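Local atomic coordinates of ribonucleoside-diphosphate reductase small chain 2 (Saccharomyces cerevisiae, PDB entry 1JK0), a protein that serves as a small subunit of ribonucleotide reductase, which makes deoxyribonucleotides for DNA synthesis, and is required for its partner small chain to fold and join the large subunits. Residues Ala47-Lys50 with Lys51-Ala54; Ile62-Ala65 with Lys66-Glu69; Met122-Asn125 with Ile126-Glu129; Ser227-Leu230 with Phe231-Arg235; Ile246-Glu249 with Ala250-Glu254. All coordinates share one frame; numbering follows the deposited sequence.

How the contacts relate
All five contacts are local, each formed within one continuous piece of a largely helical chain with no strands. In sequence order, contact 1 lies on helix 43-54, contact 2 in the loop before helix 78-89, contact 3 on helix 111-138, contact 4 at the end of helix 207-232 and contact 5 on helix 240-258, the next helix along. Contacts 1 and 4 touch through A48 and L229; their centres are about 17 Å apart. Contacts 2 and 4 are the most distant pair, with centres about 40 Å apart, on opposite sides of the chain's centre. Together they sample the ferritin-like bundle of ribonucleotide reductase small chains, from its surface to the surroundings of Y131, the predicted active-site residue.

Contact 1 (Ala47-Lys50 with Lys51-Ala54); sequences AAYK and KVEA
The ring of Y49 carries the CB of E53 over one face, one helical turn further on, while CG2 of V52 reaches the ring obliquely, 4.5 Å from Y49 CD1. The ring also meets that of W46, with planes at about 35°, and an apolar side chain of the other protein chain packs on it. Beyond its CB, E53 continues over the same face toward the hydroxyl half, with OE1 above the CE2-CZ rim and 3.3 Å from Y49 CE2. Ring and carboxylate planes are inclined by 26°. The ring arrives there because Y49 has CG anti to its own N (chi1 165°), which sends it along the helix toward E53.

The same carboxylate is shared with a lysine. K50 and E53 lie alongside each other, pointing the same way, and K50 NZ forms a salt bridge with E53 OE1 at 3.2 Å, meeting the oxygen on its syn side and slightly out of the carboxylate plane. This is an i to i+3 pair. K50 NZ also makes salt bridges to acidic side chains of the other protein chain, where its strongest partner lies. Beneath these side chains, regular helical bonds tie the turns together, among them E53 N to Y49 O at 2.9 Å.

Helix 43-54 rests its inner side on two long helices of the ferritin-like bundle. A48, Y49 and V52 pack on F116, and V52 also on F119, all of helix 111-138, whereas F226 and A222 of helix 207-232 receive A48 and V52.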
loop_
_atom_site.group_PDB
_atom_site.type_symbol
_atom_site.label_atom_id
_atom_site.label_comp_id
_atom_site.label_asym_id
_atom_site.label_seq_id
_atom_site.Cartn_x
_atom_site.Cartn_y
_atom_site.Cartn_z
ATOM N N ALA B 47 -4.553 5.314 17.217
ATOM C CA ALA B 47 -5.317 4.331 17.975
ATOM C C ALA B 47 -6.454 3.856 17.081
ATOM O O ALA B 47 -6.898 2.713 17.183
ATOM C CB ALA B 47 -5.859 4.943 19.243
ATOM N N ALA B 48 -6.926 4.732 16.197
ATOM C CA ALA B 48 -7.990 4.326 15.284
ATOM C C ALA B 48 -7.420 3.282 14.322
ATOM O O ALA B 48 -8.064 2.277 14.033
ATOM C CB ALA B 48 -8.518 5.521 14.510
ATOM N N TYR B 49 -6.207 3.526 13.828
ATOM C CA TYR B 49 -5.567 2.592 12.905
ATOM C C TYR B 49 -5.295 1.251 13.592
ATOM O O TYR B 49 -5.574 0.197 13.021
ATOM C CB TYR B 49 -4.272 3.193 12.336
ATOM C CG TYR B 49 -3.376 2.184 11.657
ATOM C CD1 TYR B 49 -3.794 1.505 10.512
ATOM C CD2 TYR B 49 -2.116 1.869 12.196
ATOM C CE1 TYR B 49 -2.979 0.527 9.918
ATOM C CE2 TYR B 49 -1.298 0.906 11.622
ATOM C CZ TYR B 49 -1.734 0.232 10.484
ATOM O OH TYR B 49 -0.937 -0.738 9.922
ATOM N N LYS B 50 -4.775 1.283 14.818
ATOM C CA LYS B 50 -4.503 0.044 15.555
ATOM C C LYS B 50 -5.769 -0.764 15.757
ATOM O O LYS B 50 -5.762 -1.986 15.690
ATOM C CB LYS B 50 -3.880 0.349 16.911
ATOM C CG LYS B 50 -2.441 0.806 16.788
ATOM C CD LYS B 50 -1.589 -0.292 16.140
ATOM C CE LYS B 50 -0.219 0.196 15.738
ATOM N NZ LYS B 50 0.573 -0.953 15.223
ATOM N N LYS B 51 -6.866 -0.060 15.978
ATOM C CA LYS B 51 -8.133 -0.712 16.202
ATOM C C LYS B 51 -8.630 -1.469 14.969
ATOM O O LYS B 51 -9.134 -2.587 15.092
ATOM C CB LYS B 51 -9.162 0.313 16.668
ATOM C CG LYS B 51 -10.405 -0.314 17.264
ATOM C CD LYS B 51 -11.450 0.717 17.659
ATOM C CE LYS B 51 -12.655 0.028 18.286
ATOM N NZ LYS B 51 -12.259 -0.732 19.512
ATOM N N VAL B 52 -8.501 -0.888 13.779
ATOM C CA VAL B 52 -8.960 -1.616 12.601
ATOM C C VAL B 52 -7.935 -2.678 12.224
ATOM O O VAL B 52 -8.305 -3.716 11.690
ATOM C CB VAL B 52 -9.254 -0.680 11.369
ATOM C CG1 VAL B 52 -10.261 0.380 11.763
ATOM C CG2 VAL B 52 -7.983 -0.049 10.857
ATOM N N GLU B 53 -6.656 -2.424 12.515
ATOM C CA GLU B 53 -5.591 -3.382 12.203
ATOM C C GLU B 53 -5.823 -4.681 12.998
ATOM O O GLU B 53 -5.580 -5.776 12.499
ATOM C CB GLU B 53 -4.206 -2.805 12.547
ATOM C CG GLU B 53 -2.998 -3.563 11.922
ATOM C CD GLU B 53 -1.625 -3.108 12.455
ATOM O OE1 GLU B 53 -1.529 -2.019 13.064
ATOM O OE2 GLU B 53 -0.628 -3.837 12.260
ATOM N N ALA B 54 -6.307 -4.555 14.228
ATOM C CA ALA B 54 -6.567 -5.725 15.064
ATOM C C ALA B 54 -7.750 -6.563 14.589
ATOM O O ALA B 54 -7.806 -7.761 14.868
ATOM C CB ALA B 54 -6.808 -5.296 16.501
#

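Contact 2 (Ile62-Ala65 with Lys66-Glu69); sequences IELA and KDTE
K66 N passes 3.5 Å from L64 O as the chain turns back past L64, the K66 backbone adopting left-handed helical angles (50/31°). With A65 extended before it, this resembles a type II turn over L64 to D67, and it brings the CA atoms of L64 and D67 to 4.8 Å. The K66 side chain, bent at two successive torsions, leads away from the first segment.

D67 comes next, its CB directed at L64. Its N lies 3.0 Å from L64 O, a weak bond that is also doubtful because the position of this nitrogen is uncertain in the model. The carboxylate stands with CG anti to the D67 N (chi1 -179°), and its OD2 passes 3.7 Å from CD2 of L64. The other oxygen, OD1, accepts a hydrogen bond from G208 N on helix 207-232.

T68 then returns to the same carbonyl. Its OG1 donates to L64 O at 3.2 Å, approaching from above the carbonyl plane rather than within it. In the first segment, A65 N is held by E63 OE2, 3.2 Å away, which it meets on the anti side of the carboxylate. L64 itself packs on M134 of helix 111-138, with its side chain about 9 Å from that of Y131, the predicted active-site residue.

The polar chemistry thus converges on L64 O, for which the threonine hydroxyl is a surer donor than D67 N, while D67 ties the loop to G208. A carboxylate beside the first turn of a helix would probably be stabilised in its charged form.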
loop_
_atom_site.group_PDB
_atom_site.type_symbol
_atom_site.label_atom_id
_atom_site.label_comp_id
_atom_site.label_asym_id
_atom_site.label_seq_id
_atom_site.Cartn_x
_atom_site.Cartn_y
_atom_site.Cartn_z
ATOM N N ILE B 62 -14.558 -16.964 6.423
ATOM C CA ILE B 62 -16.006 -17.018 6.287
ATOM C C ILE B 62 -16.443 -18.292 5.588
ATOM O O ILE B 62 -15.903 -18.648 4.539
ATOM C CB ILE B 62 -16.524 -15.824 5.481
ATOM C CG1 ILE B 62 -16.448 -14.562 6.335
ATOM C CG2 ILE B 62 -17.951 -16.077 5.024
ATOM C CD1 ILE B 62 -16.930 -13.312 5.633
ATOM N N GLU B 63 -17.425 -18.971 6.175
ATOM C CA GLU B 63 -17.960 -20.209 5.619
ATOM C C GLU B 63 -19.336 -20.019 4.966
ATOM O O GLU B 63 -20.317 -19.681 5.631
ATOM C CB GLU B 63 -18.075 -21.272 6.711
ATOM C CG GLU B 63 -18.466 -22.625 6.172
ATOM C CD GLU B 63 -17.393 -23.209 5.282
ATOM O OE1 GLU B 63 -16.434 -23.805 5.817
ATOM O OE2 GLU B 63 -17.497 -23.055 4.046
ATOM N N LEU B 64 -19.405 -20.230 3.660
ATOM C CA LEU B 64 -20.670 -20.099 2.956
ATOM C C LEU B 64 -21.217 -21.486 2.678
ATOM O O LEU B 64 -22.366 -21.643 2.267
ATOM C CB LEU B 64 -20.484 -19.360 1.638
ATOM C CG LEU B 64 -20.113 -17.889 1.731
ATOM C CD1 LEU B 64 -20.169 -17.297 0.326
ATOM C CD2 LEU B 64 -21.075 -17.169 2.671
ATOM N N ALA B 65 -20.377 -22.492 2.878
ATOM C CA ALA B 65 -20.809 -23.858 2.660
ATOM C C ALA B 65 -21.863 -24.075 3.724
ATOM O O ALA B 65 -21.807 -23.453 4.784
ATOM C CB ALA B 65 -19.643 -24.827 2.854
ATOM N N LYS B 66 -22.826 -24.942 3.447
ATOM C CA LYS B 66 -23.873 -25.194 4.420
ATOM C C LYS B 66 -24.470 -23.881 4.919
ATOM O O LYS B 66 -24.898 -23.767 6.066
ATOM C CB LYS B 66 -23.319 -26.008 5.596
ATOM C CG LYS B 66 -23.293 -27.519 5.354
ATOM C CD LYS B 66 -24.692 -28.057 5.029
ATOM C CE LYS B 66 -25.710 -27.668 6.095
ATOM N NZ LYS B 66 -27.081 -28.131 5.751
ATOM N N ASP B 67 -24.465 -22.890 4.037
ATOM C CA ASP B 67 -25.025 -21.567 4.314
ATOM C C ASP B 67 -25.884 -21.263 3.092
ATOM O O ASP B 67 -26.786 -20.432 3.136
ATOM C CB ASP B 67 -23.915 -20.511 4.446
ATOM C CG ASP B 67 -24.457 -19.119 4.757
ATOM O OD1 ASP B 67 -24.915 -18.893 5.896
ATOM O OD2 ASP B 67 -24.434 -18.249 3.863
ATOM N N THR B 68 -25.575 -21.967 2.004
ATOM C CA THR B 68 -26.270 -21.841 0.726
ATOM C C THR B 68 -27.545 -22.678 0.766
ATOM O O THR B 68 -28.378 -22.615 -0.138
ATOM C CB THR B 68 -25.390 -22.360 -0.436
ATOM O OG1 THR B 68 -24.102 -21.732 -0.387
ATOM C CG2 THR B 68 -26.044 -22.059 -1.780
ATOM N N GLU B 69 -27.682 -23.476 1.816
ATOM C CA GLU B 69 -28.854 -24.319 1.965
ATOM C C GLU B 69 -30.038 -23.406 2.218
ATOM O O GLU B 69 -31.076 -23.518 1.573
ATOM C CB GLU B 69 -28.685 -25.271 3.156
ATOM C CG GLU B 69 -27.398 -26.089 3.163
ATOM C CD GLU B 69 -27.254 -26.978 1.943
ATOM O OE1 GLU B 69 -28.158 -27.806 1.690
ATOM O OE2 GLU B 69 -26.230 -26.853 1.237
#

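Contact 3 (Met122-Asn125 with Ile126-Glu129)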
loop_
_atom_site.group_PDB
_atom_site.type_symbol
_atom_site.label_atom_id
_atom_site.label_comp_id
_atom_site.label_asym_id
_atom_site.label_seq_id
_atom_site.Cartn_x
_atom_site.Cartn_y
_atom_site.Cartn_z
ATOM N N MET B 122 -7.455 -1.516 1.616
ATOM C CA MET B 122 -7.035 -2.918 1.602
ATOM C C MET B 122 -8.202 -3.846 1.964
ATOM O O MET B 122 -8.427 -4.867 1.309
ATOM C CB MET B 122 -5.864 -3.137 2.565
ATOM C CG MET B 122 -5.404 -4.591 2.703
ATOM S SD MET B 122 -6.493 -5.591 3.755
ATOM C CE MET B 122 -5.941 -5.076 5.402
ATOM N N MET B 123 -8.939 -3.481 3.013
ATOM C CA MET B 123 -10.099 -4.247 3.465
ATOM C C MET B 123 -11.259 -4.207 2.462
ATOM O O MET B 123 -12.038 -5.152 2.369
ATOM C CB MET B 123 -10.598 -3.707 4.817
ATOM C CG MET B 123 -9.740 -4.073 6.015
ATOM S SD MET B 123 -9.391 -5.857 6.149
ATOM C CE MET B 123 -10.975 -6.528 6.604
ATOM N N GLU B 124 -11.379 -3.103 1.727
ATOM C CA GLU B 124 -12.452 -2.949 0.751
ATOM C C GLU B 124 -12.385 -4.008 -0.318
ATOM O O GLU B 124 -13.420 -4.448 -0.814
ATOM C CB GLU B 124 -12.400 -1.575 0.089
ATOM C CG GLU B 124 -13.119 -0.483 0.853
ATOM C CD GLU B 124 -14.559 -0.851 1.154
ATOM O OE1 GLU B 124 -15.150 -1.622 0.365
ATOM O OE2 GLU B 124 -15.108 -0.361 2.164
ATOM N N ASN B 125 -11.165 -4.407 -0.674
ATOM C CA ASN B 125 -10.968 -5.431 -1.684
ATOM C C ASN B 125 -11.401 -6.792 -1.182
ATOM O O ASN B 125 -11.854 -7.623 -1.965
ATOM C CB ASN B 125 -9.515 -5.467 -2.135
ATOM C CG ASN B 125 -9.150 -4.245 -2.943
ATOM O OD1 ASN B 125 -10.007 -3.700 -3.654
ATOM N ND2 ASN B 125 -7.891 -3.807 -2.860
ATOM N N ILE B 126 -11.263 -7.020 0.120
ATOM C CA ILE B 126 -11.679 -8.281 0.709
ATOM C C ILE B 126 -13.219 -8.308 0.700
ATOM O O ILE B 126 -13.832 -9.361 0.457
ATOM C CB ILE B 126 -11.137 -8.412 2.148
ATOM C CG1 ILE B 126 -9.608 -8.571 2.103
ATOM C CG2 ILE B 126 -11.789 -9.604 2.866
ATOM C CD1 ILE B 126 -8.909 -8.537 3.464
ATOM N N TYR B 127 -13.847 -7.154 0.942
ATOM C CA TYR B 127 -15.307 -7.093 0.929
ATOM C C TYR B 127 -15.747 -7.416 -0.499
ATOM O O TYR B 127 -16.638 -8.223 -0.719
ATOM C CB TYR B 127 -15.815 -5.692 1.319
ATOM C CG TYR B 127 -15.361 -5.200 2.675
ATOM C CD1 TYR B 127 -15.286 -3.830 2.954
ATOM C CD2 TYR B 127 -14.963 -6.101 3.667
ATOM C CE1 TYR B 127 -14.823 -3.378 4.171
ATOM C CE2 TYR B 127 -14.494 -5.651 4.891
ATOM C CZ TYR B 127 -14.420 -4.290 5.139
ATOM O OH TYR B 127 -13.908 -3.851 6.351
ATOM N N SER B 128 -15.091 -6.782 -1.467
ATOM C CA SER B 128 -15.422 -6.983 -2.858
ATOM C C SER B 128 -15.278 -8.456 -3.246
ATOM O O SER B 128 -15.897 -8.910 -4.205
ATOM C CB SER B 128 -14.533 -6.095 -3.728
ATOM O OG SER B 128 -15.112 -5.891 -5.016
ATOM N N GLU B 129 -14.463 -9.201 -2.504
ATOM C CA GLU B 129 -14.274 -10.627 -2.778
ATOM C C GLU B 129 -15.356 -11.443 -2.100
ATOM O O GLU B 129 -16.016 -12.252 -2.739
ATOM C CB GLU B 129 -12.925 -11.149 -2.265
ATOM C CG GLU B 129 -12.708 -12.626 -2.632
ATOM C CD GLU B 129 -11.464 -13.241 -2.022
ATOM O OE1 GLU B 129 -10.426 -12.563 -1.940
ATOM O OE2 GLU B 129 -11.514 -14.429 -1.650
#
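CD1 of I126 lies at the apolar centre, 3.8 Å from SD of M122 and equally far from SD of M123. M122 runs beside I126 in the same direction, whereas M123 crosses it at an angle; chi1 and the bend at chi2 carry each sulfur to the isoleucine tip. M123 also reaches Y127, where its CB lies 3.9 Å from CZ, and its chi3 directs the CE methyl toward CE2 of the ring.

These turns belong to helix 111-138 of the ferritin-like bundle. F56 and W57, in the loop that follows helix 43-54, cover M123; F56 also packs on M122, and W57 meets the Y127 ring. Y127 is one turn before Y131, the predicted active-site residue, and their side chains come within about 4 Å.

Over one face of the Y127 ring stands the backbone of the preceding turn: M123 O is 3.2 Å above the plane and over its centre, with E124 N higher and nearer the rim. That same carbonyl oxygen accepts the backbone bond from Y127 N at 3.1 Å.

At the ring edge, E124 OE2 lies in plane, 3.6 Å from CD1, and the carboxylate is turned 86° to the ring. A bend at chi2 (-54°) curls E124 back to this edge. OE2 is bound to R220 by a salt bridge, and Y127 OH is hydrogen-bonded to D219, both on helix 207-232. E129 pairs with a basic side chain of the neighbouring chain.

Contact 4 (Ser227-Leu230 with Phe231-Arg235)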
loop_
_atom_site.group_PDB
_atom_site.type_symbol
_atom_site.label_atom_id
_atom_site.label_comp_id
_atom_site.label_asym_id
_atom_site.label_seq_id
_atom_site.Cartn_x
_atom_site.Cartn_y
_atom_site.Cartn_z
ATOM N N SER B 227 -13.687 9.639 9.828
ATOM C CA SER B 227 -13.888 10.955 9.240
ATOM C C SER B 227 -14.475 11.908 10.276
ATOM O O SER B 227 -14.277 13.117 10.200
ATOM C CB SER B 227 -14.770 10.857 7.998
ATOM O OG SER B 227 -14.112 10.096 6.988
ATOM N N CYS B 228 -15.186 11.367 11.260
ATOM C CA CYS B 228 -15.736 12.205 12.318
ATOM C C CYS B 228 -14.589 12.587 13.240
ATOM O O CYS B 228 -14.607 13.637 13.871
ATOM C CB CYS B 228 -16.812 11.458 13.096
ATOM S SG CYS B 228 -18.375 11.355 12.210
ATOM N N LEU B 229 -13.588 11.718 13.306
ATOM C CA LEU B 229 -12.413 11.964 14.122
ATOM C C LEU B 229 -11.536 13.029 13.472
ATOM O O LEU B 229 -11.001 13.896 14.158
ATOM C CB LEU B 229 -11.607 10.683 14.295
ATOM C CG LEU B 229 -10.215 10.911 14.879
ATOM C CD1 LEU B 229 -10.335 11.616 16.207
ATOM C CD2 LEU B 229 -9.505 9.584 15.028
ATOM N N LEU B 230 -11.365 12.959 12.156
ATOM C CA LEU B 230 -10.554 13.962 11.479
ATOM C C LEU B 230 -11.274 15.289 11.625
ATOM O O LEU B 230 -10.734 16.250 12.182
ATOM C CB LEU B 230 -10.378 13.617 10.000
ATOM C CG LEU B 230 -9.536 12.360 9.770
ATOM C CD1 LEU B 230 -9.397 12.107 8.289
ATOM C CD2 LEU B 230 -8.169 12.534 10.420
ATOM N N PHE B 231 -12.509 15.327 11.138
ATOM C CA PHE B 231 -13.319 16.528 11.226
ATOM C C PHE B 231 -13.146 17.163 12.610
ATOM O O PHE B 231 -12.784 18.335 12.730
ATOM C CB PHE B 231 -14.793 16.187 11.008
ATOM C CG PHE B 231 -15.683 17.393 10.931
ATOM C CD1 PHE B 231 -15.783 18.125 9.751
ATOM C CD2 PHE B 231 -16.397 17.815 12.046
ATOM C CE1 PHE B 231 -16.581 19.257 9.683
ATOM C CE2 PHE B 231 -17.196 18.945 11.993
ATOM C CZ PHE B 231 -17.291 19.670 10.811
ATOM N N ALA B 232 -13.390 16.375 13.650
ATOM C CA ALA B 232 -13.270 16.863 15.015
ATOM C C ALA B 232 -11.985 17.636 15.258
ATOM O O ALA B 232 -11.969 18.598 16.014
ATOM C CB ALA B 232 -13.359 15.708 15.980
ATOM N N HIS B 233 -10.903 17.232 14.613
ATOM C CA HIS B 233 -9.638 17.918 14.820
ATOM C C HIS B 233 -9.419 19.120 13.918
ATOM O O HIS B 233 -8.337 19.694 13.885
ATOM C CB HIS B 233 -8.489 16.918 14.687
ATOM C CG HIS B 233 -8.522 15.848 15.730
ATOM N ND1 HIS B 233 -9.445 15.846 16.754
ATOM C CD2 HIS B 233 -7.763 14.742 15.906
ATOM C CE1 HIS B 233 -9.256 14.785 17.515
ATOM N NE2 HIS B 233 -8.240 14.098 17.023
ATOM N N LEU B 234 -10.455 19.511 13.192
ATOM C CA LEU B 234 -10.358 20.655 12.306
ATOM C C LEU B 234 -10.615 21.923 13.111
ATOM O O LEU B 234 -11.614 22.019 13.826
ATOM C CB LEU B 234 -11.379 20.514 11.182
ATOM C CG LEU B 234 -10.852 20.467 9.747
ATOM C CD1 LEU B 234 -9.528 19.715 9.651
ATOM C CD2 LEU B 234 -11.917 19.821 8.892
ATOM N N ARG B 235 -9.704 22.887 12.995
ATOM C CA ARG B 235 -9.792 24.153 13.718
ATOM C C ARG B 235 -10.909 25.074 13.236
ATOM O O ARG B 235 -11.481 25.849 14.010
ATOM C CB ARG B 235 -8.474 24.889 13.589
ATOM C CG ARG B 235 -7.347 24.220 14.298
ATOM C CD ARG B 235 -6.065 24.836 13.828
ATOM N NE ARG B 235 -4.920 24.377 14.587
ATOM C CZ ARG B 235 -3.712 24.896 14.446
ATOM N NH1 ARG B 235 -3.521 25.876 13.572
ATOM N NH2 ARG B 235 -2.707 24.454 15.185
#
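L229 and H233 meet through two complementary torsions. In L229, CG is anti to the backbone N (chi1 168°) and the next torsion swings CD1 forward along the helix. H233 instead has CG beside its N (chi1 -63°), which turns the imidazole back over the preceding turn. CD1 of L229 consequently lies 3.3 Å from H233 NE2 and slightly farther from CE1, the two side chains passing at a slant.

The ring face is occupied by backbone. L229 O stands 3.5 Å above the plane of H233, over its centre, so the histidine lies across the end of the helix with its face against this carbonyl.

Here helix 207-232 ends. F231 N and A232 N still make regular bonds, to S227 O and C228 O, each at 3.0 Å. H233 is the first residue to leave helical angles, and its N bonds L230 O at 2.6 Å while keeping only a weak bond to L229 O. The shift from i-4 to i-3 acceptors tightens the final turn, and L234 N continues it by bonding F231 O. On the inner side, F231 meets F289 edge to face and packs with L234 against A176 of helix 175-188.

Chemically, the imidazole meets L229 O, whose backbone bond from H233 N is weak, through a face contact and not a hydrogen bond. E44 of helix 43-54 packs on both L229 and H233; on nearness alone, such an acidic neighbour might make a protonated histidine somewhat easier to hold.

Contact 5 (Ile246-Glu249 with Ala250-Glu254); sequences IITE and AVEIE
I247 and V251 cross obliquely, one turn apart, and meet through their CG2 methyls at 3.7 Å. V251 has its CG1 anti to the backbone N (chi1 178°), which places CG2 on the side of the preceding turn, where it also approaches I247 O at 3.2 Å. The branches of I247 divide: CG2 faces V251, while the CG1-CD1 arm leads away from it. I247 also packs on V180 and I188 of helix 175-188 and on L286 of helix 277-288.

A quarter turn round the helix, T248 and E252 pass each other at a slant. The T248 methyl, CG2, is 3.5 Å from E252 OE1, and the extended glutamate runs back across this methyl. T248 OG1 faces the other way and is bonded to E244 O.

Helix 240-258 is packed among other helices of the ferritin-like fold. V251 lies against I278 and A282 of helix 277-288, and A250 and I253 rest on F163 of helix 155-166. The turns are joined by backbone bonds such as I253 N to E249 O at 2.9 Å and E252 N to T248 O at 2.8 Å.

I253 lays its CG1 beside that E249 carbonyl oxygen, with CD1 beyond. The E249 side chain is extended past CG, and its OE2 forms a salt bridge with R166. The OE2 atoms of E249 and E252 are 6.7 Å apart, not in contact.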
loop_
_atom_site.group_PDB
_atom_site.type_symbol
_atom_site.label_atom_id
_atom_site.label_comp_id
_atom_site.label_asym_id
_atom_site.label_seq_id
_atom_site.Cartn_x
_atom_site.Cartn_y
_atom_site.Cartn_z
ATOM N N ILE B 246 -25.774 18.496 3.803
ATOM C CA ILE B 246 -25.081 17.417 3.104
ATOM C C ILE B 246 -25.671 16.050 3.451
ATOM O O ILE B 246 -25.855 15.206 2.574
ATOM C CB ILE B 246 -23.580 17.425 3.440
ATOM C CG1 ILE B 246 -22.988 18.784 3.062
ATOM C CG2 ILE B 246 -22.864 16.315 2.686
ATOM C CD1 ILE B 246 -21.536 18.949 3.420
ATOM N N ILE B 247 -25.972 15.841 4.729
ATOM C CA ILE B 247 -26.545 14.577 5.180
ATOM C C ILE B 247 -27.928 14.318 4.589
ATOM O O ILE B 247 -28.175 13.261 3.998
ATOM C CB ILE B 247 -26.670 14.534 6.713
ATOM C CG1 ILE B 247 -25.321 14.171 7.330
ATOM C CG2 ILE B 247 -27.747 13.538 7.125
ATOM C CD1 ILE B 247 -24.262 15.222 7.141
ATOM N N THR B 248 -28.830 15.279 4.770
ATOM C CA THR B 248 -30.191 15.163 4.269
ATOM C C THR B 248 -30.187 14.620 2.848
ATOM O O THR B 248 -30.805 13.588 2.573
ATOM C CB THR B 248 -30.908 16.524 4.298
ATOM O OG1 THR B 248 -31.054 16.956 5.654
ATOM C CG2 THR B 248 -32.287 16.416 3.679
ATOM N N GLU B 249 -29.482 15.306 1.953
ATOM C CA GLU B 249 -29.403 14.877 0.558
ATOM C C GLU B 249 -29.071 13.387 0.401
ATOM O O GLU B 249 -29.677 12.701 -0.423
ATOM C CB GLU B 249 -28.365 15.711 -0.199
ATOM C CG GLU B 249 -28.607 17.202 -0.133
ATOM C CD GLU B 249 -27.782 17.972 -1.145
ATOM O OE1 GLU B 249 -27.750 19.218 -1.054
ATOM O OE2 GLU B 249 -27.178 17.340 -2.041
ATOM N N ALA B 250 -28.112 12.894 1.185
ATOM C CA ALA B 250 -27.710 11.490 1.125
ATOM C C ALA B 250 -28.805 10.614 1.716
ATOM O O ALA B 250 -28.950 9.445 1.348
ATOM C CB ALA B 250 -26.408 11.276 1.880
ATOM N N VAL B 251 -29.569 11.171 2.646
ATOM C CA VAL B 251 -30.653 10.416 3.244
ATOM C C VAL B 251 -31.749 10.293 2.190
ATOM O O VAL B 251 -32.461 9.296 2.138
ATOM C CB VAL B 251 -31.194 11.113 4.509
ATOM C CG1 VAL B 251 -32.362 10.330 5.076
ATOM C CG2 VAL B 251 -30.088 11.221 5.549
ATOM N N GLU B 252 -31.868 11.302 1.335
ATOM C CA GLU B 252 -32.867 11.261 0.273
ATOM C C GLU B 252 -32.414 10.283 -0.805
ATOM O O GLU B 252 -33.202 9.465 -1.282
ATOM C CB GLU B 252 -33.072 12.648 -0.345
ATOM C CG GLU B 252 -33.694 13.676 0.595
ATOM C CD GLU B 252 -33.750 15.068 -0.023
ATOM O OE1 GLU B 252 -34.062 16.035 0.710
ATOM O OE2 GLU B 252 -33.485 15.192 -1.241
ATOM N N ILE B 253 -31.144 10.368 -1.186
ATOM C CA ILE B 253 -30.606 9.483 -2.206
ATOM C C ILE B 253 -30.565 8.051 -1.676
ATOM O O ILE B 253 -30.467 7.103 -2.453
ATOM C CB ILE B 253 -29.177 9.905 -2.637
ATOM C CG1 ILE B 253 -29.154 11.380 -3.053
ATOM C CG2 ILE B 253 -28.710 9.045 -3.809
ATOM C CD1 ILE B 253 -27.799 11.857 -3.570
ATOM N N GLU B 254 -30.642 7.888 -0.355
ATOM C CA GLU B 254 -30.615 6.550 0.240
ATOM C C GLU B 254 -31.989 5.903 0.253
ATOM O O GLU B 254 -32.166 4.815 -0.287
ATOM C CB GLU B 254 -30.068 6.592 1.668
ATOM C CG GLU B 254 -30.339 5.323 2.502
ATOM C CD GLU B 254 -29.847 4.036 1.843
ATOM O OE1 GLU B 254 -28.821 4.085 1.131
ATOM O OE2 GLU B 254 -30.473 2.970 2.054
#